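Local coordinates for protein acyl-CoA hydrolase (Bacillus halodurans, PDB 1VPM) that probably hydrolyses the thioester bond of long-chain fatty acyl-CoAs, as a hotdog-fold thioesterase that binds coenzyme A, at residues K60-A65 / M126-E131. Numbering follows the deposited sequence.
Sequences KHANSA and MVAVDE
Val127 faces Ala65 through its carbonyl: the two oxygens, Val127 O and Ala65 O, lie 4.3 Å apart, both acceptors and with no bond between them. Its side chain turns from this junction toward the bound coenzyme A, beside Thr98 and Ser99, while its backbone pairs with Val67. Alternation along the strand gives neighbouring residues different tasks: Val127 lines the ligand pocket, whereas Ala128 packs against the helix end, where Met100 and Val138 also touch it. The methyl of Ala128 does this work, its CB lying 4.1 Å from Ala62 CB, in the last turn of helix 43-62, and equally close to Ser64 CB in the loop beyond. Ala128 CA adds a CA-H...O contact to Ala65 O at 3.5 Å.

In this hotdog fold the chain passes here from the central helix 43-62 to the sheet: it leaves helical geometry at Asn63, with positive phi, and enters strand 65-75, antiparallel to strand 116-129. In the conformer described, Ser64 OG reaches back to Ala62 O at 2.9 Å, which would steady the turn, and is also hydrogen-bonded to Lys136 NZ.

At Val129 the backbone N donates to Ala65 O, 2.9 Å away and nearly straight at 173°, though it approaches from above the carbonyl plane. A water fills the place of the second bond, accepting from Ala65 N at 2.9 Å and donating to Val129 O at 2.7 Å. With CG1 anti to the carbonyl carbon (chi1 -58°), the other branch, CG2, sits between backbone N and carbonyl carbon and touches Ala65 CB at 3.8 Å. His37 and Leu38 of a third subunit pack on Ala65 and Val129, respectively.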
ATOM      1  N   LYS A  60     -14.362  -1.830  20.266  1.00 20.20           N
ATOM      2  CA  LYS A  60     -14.476  -0.985  21.458  1.00 23.88           C
ATOM      3  C   LYS A  60     -15.658  -1.345  22.321  1.00 24.57           C
ATOM      4  O   LYS A  60     -15.566  -1.276  23.566  1.00 25.23           O
ATOM      5  CB  LYS A  60     -14.563   0.507  21.091  1.00 25.65           C
ATOM      6  CG  LYS A  60     -13.262   1.072  20.746  1.00 30.44           C
ATOM      7  CD  LYS A  60     -13.315   2.368  19.933  1.00 35.08           C
ATOM      8  CE  LYS A  60     -13.676   3.594  20.656  1.00 46.23           C
ATOM      9  NZ  LYS A  60     -13.205   4.762  19.823  1.00 35.34           N
ATOM     10  N   HIS A  61     -16.774  -1.703  21.686  1.00 22.38           N
ATOM     11  CA  HIS A  61     -17.969  -2.064  22.463  1.00 23.41           C
ATOM     12  C   HIS A  61     -17.808  -3.396  23.164  1.00 22.94           C
ATOM     13  O   HIS A  61     -18.197  -3.527  24.323  1.00 23.21           O
ATOM     14  CB  HIS A  61     -19.209  -2.089  21.586  1.00 19.75           C
ATOM     15  CG  HIS A  61     -20.450  -2.373  22.345  1.00 21.05           C
ATOM     16  ND1 HIS A  61     -21.050  -1.436  23.155  1.00 24.10           N
ATOM     17  CD2 HIS A  61     -21.193  -3.502  22.426  1.00 24.05           C
ATOM     18  CE1 HIS A  61     -22.112  -1.996  23.715  1.00 21.48           C
ATOM     19  NE2 HIS A  61     -22.235  -3.237  23.276  1.00 23.75           N
ATOM     20  N   ALA A  62     -17.226  -4.366  22.470  1.00 22.13           N
ATOM     21  CA  ALA A  62     -17.157  -5.765  22.921  1.00 22.51           C
ATOM     22  C   ALA A  62     -15.857  -6.181  23.542  1.00 22.65           C
ATOM     23  O   ALA A  62     -15.752  -7.289  24.074  1.00 22.51           O
ATOM     24  CB  ALA A  62     -17.453  -6.649  21.774  1.00 24.11           C
ATOM     25  N   ASN A  63     -14.839  -5.326  23.421  1.00 22.77           N
ATOM     26  CA  ASN A  63     -13.486  -5.657  23.839  1.00 22.85           C
ATOM     27  C   ASN A  63     -13.041  -7.049  23.343  1.00 21.90           C
ATOM     28  O   ASN A  63     -12.565  -7.893  24.100  1.00 22.81           O
ATOM     29  CB  ASN A  63     -13.349  -5.499  25.356  1.00 24.76           C
ATOM     30  CG  ASN A  63     -13.568  -4.061  25.827  1.00 27.10           C
ATOM     31  OD1 ASN A  63     -14.643  -3.716  26.309  1.00 25.95           O
ATOM     32  ND2 ASN A  63     -12.567  -3.212  25.638  1.00 33.88           N
ATOM     33  N   SER A  64     -13.174  -7.252  22.030  1.00 23.05           N
ATOM     34  CA  SER A  64     -12.998  -8.553  21.397  1.00 24.60           C
ATOM     35  C   SER A  64     -12.567  -8.370  19.982  1.00 23.58           C
ATOM     36  O   SER A  64     -12.865  -7.356  19.371  1.00 23.52           O
ATOM     37  CB  SER A  64     -14.319  -9.356  21.341  0.65 23.62           C
ATOM     38  OG  SER A  64     -14.851  -9.587  22.632  0.65 36.61           O
ATOM     39  N   ALA A  65     -11.935  -9.394  19.414  1.00 23.55           N
ATOM     40  CA  ALA A  65     -11.895  -9.478  17.957  1.00 24.61           C
ATOM     41  C   ALA A  65     -13.326  -9.520  17.413  1.00 24.24           C
ATOM     42  O   ALA A  65     -14.251  -9.974  18.094  1.00 22.47           O
ATOM     43  CB  ALA A  65     -11.160 -10.740  17.523  1.00 25.40           C
HETATM   44  N   MSE A 126     -21.821  -6.717  12.990  1.00 21.45           N
HETATM   45  CA  MSE A 126     -20.528  -7.192  13.424  1.00 24.85           C
HETATM   46  C   MSE A 126     -20.745  -8.262  14.478  1.00 24.54           C
HETATM   47  O   MSE A 126     -21.643  -8.127  15.277  1.00 23.76           O
HETATM   48  CB  MSE A 126     -19.722  -6.040  14.042  1.00 25.22           C
HETATM   49  CG  MSE A 126     -19.594  -4.776  13.199  1.00 24.16           C
HETATM   50 SE   MSE A 126     -18.800  -5.176  11.380  1.00 37.19          SE
HETATM   51  CE  MSE A 126     -17.101  -5.691  12.040  1.00 24.24           C
ATOM     52  N   VAL A 127     -19.899  -9.283  14.491  1.00 22.45           N
ATOM     53  CA  VAL A 127     -20.006 -10.387  15.443  1.00 21.91           C
ATOM     54  C   VAL A 127     -18.737 -10.467  16.224  1.00 24.07           C
ATOM     55  O   VAL A 127     -17.685 -10.526  15.635  1.00 22.12           O
ATOM     56  CB  VAL A 127     -20.342 -11.728  14.732  1.00 22.99           C
ATOM     57  CG1 VAL A 127     -20.364 -12.861  15.728  1.00 21.89           C
ATOM     58  CG2 VAL A 127     -21.704 -11.614  14.073  1.00 24.70           C
ATOM     59  N   ALA A 128     -18.830 -10.433  17.547  1.00 24.81           N
ATOM     60  CA  ALA A 128     -17.652 -10.610  18.414  1.00 21.80           C
ATOM     61  C   ALA A 128     -17.269 -12.068  18.419  1.00 22.48           C
ATOM     62  O   ALA A 128     -18.162 -12.927  18.486  1.00 22.58           O
ATOM     63  CB  ALA A 128     -17.993 -10.171  19.840  1.00 20.72           C
ATOM     64  N   VAL A 129     -15.976 -12.351  18.356  1.00 23.14           N
ATOM     65  CA  VAL A 129     -15.463 -13.705  18.380  1.00 25.64           C
ATOM     66  C   VAL A 129     -14.389 -13.904  19.446  1.00 27.55           C
ATOM     67  O   VAL A 129     -13.608 -12.980  19.711  1.00 27.95           O
ATOM     68  CB  VAL A 129     -14.945 -14.168  17.006  1.00 25.00           C
ATOM     69  CG1 VAL A 129     -16.057 -14.086  15.973  1.00 25.95           C
ATOM     70  CG2 VAL A 129     -13.693 -13.424  16.543  1.00 28.63           C
ATOM     71  N   ASP A 130     -14.377 -15.101  20.043  1.00 30.44           N
ATOM     72  CA  ASP A 130     -13.343 -15.475  21.030  1.00 31.23           C
ATOM     73  C   ASP A 130     -12.072 -15.867  20.279  1.00 33.40           C
ATOM     74  O   ASP A 130     -12.039 -15.801  19.048  1.00 33.05           O
ATOM     75  CB  ASP A 130     -13.816 -16.593  21.987  1.00 30.67           C
ATOM     76  CG  ASP A 130     -14.099 -17.912  21.283  1.00 33.02           C
ATOM     77  OD1 ASP A 130     -13.585 -18.172  20.176  1.00 35.58           O
ATOM     78  OD2 ASP A 130     -14.880 -18.706  21.841  1.00 36.56           O
ATOM     79  N   GLU A 131     -11.036 -16.293  20.997  1.00 36.83           N
ATOM     80  CA  GLU A 131      -9.732 -16.549  20.360  1.00 39.86           C
ATOM     81  C   GLU A 131      -9.715 -17.730  19.386  1.00 41.07           C
ATOM     82  O   GLU A 131      -8.801 -17.847  18.560  1.00 44.52           O
ATOM     83  CB  GLU A 131      -8.643 -16.690  21.411  1.00 41.62           C
ATOM     84  CG  GLU A 131      -8.371 -15.357  22.124  1.00 48.97           C
TER
HETATM   85  O   HOH W   1     -11.438 -11.851  20.940  1.00 32.83           O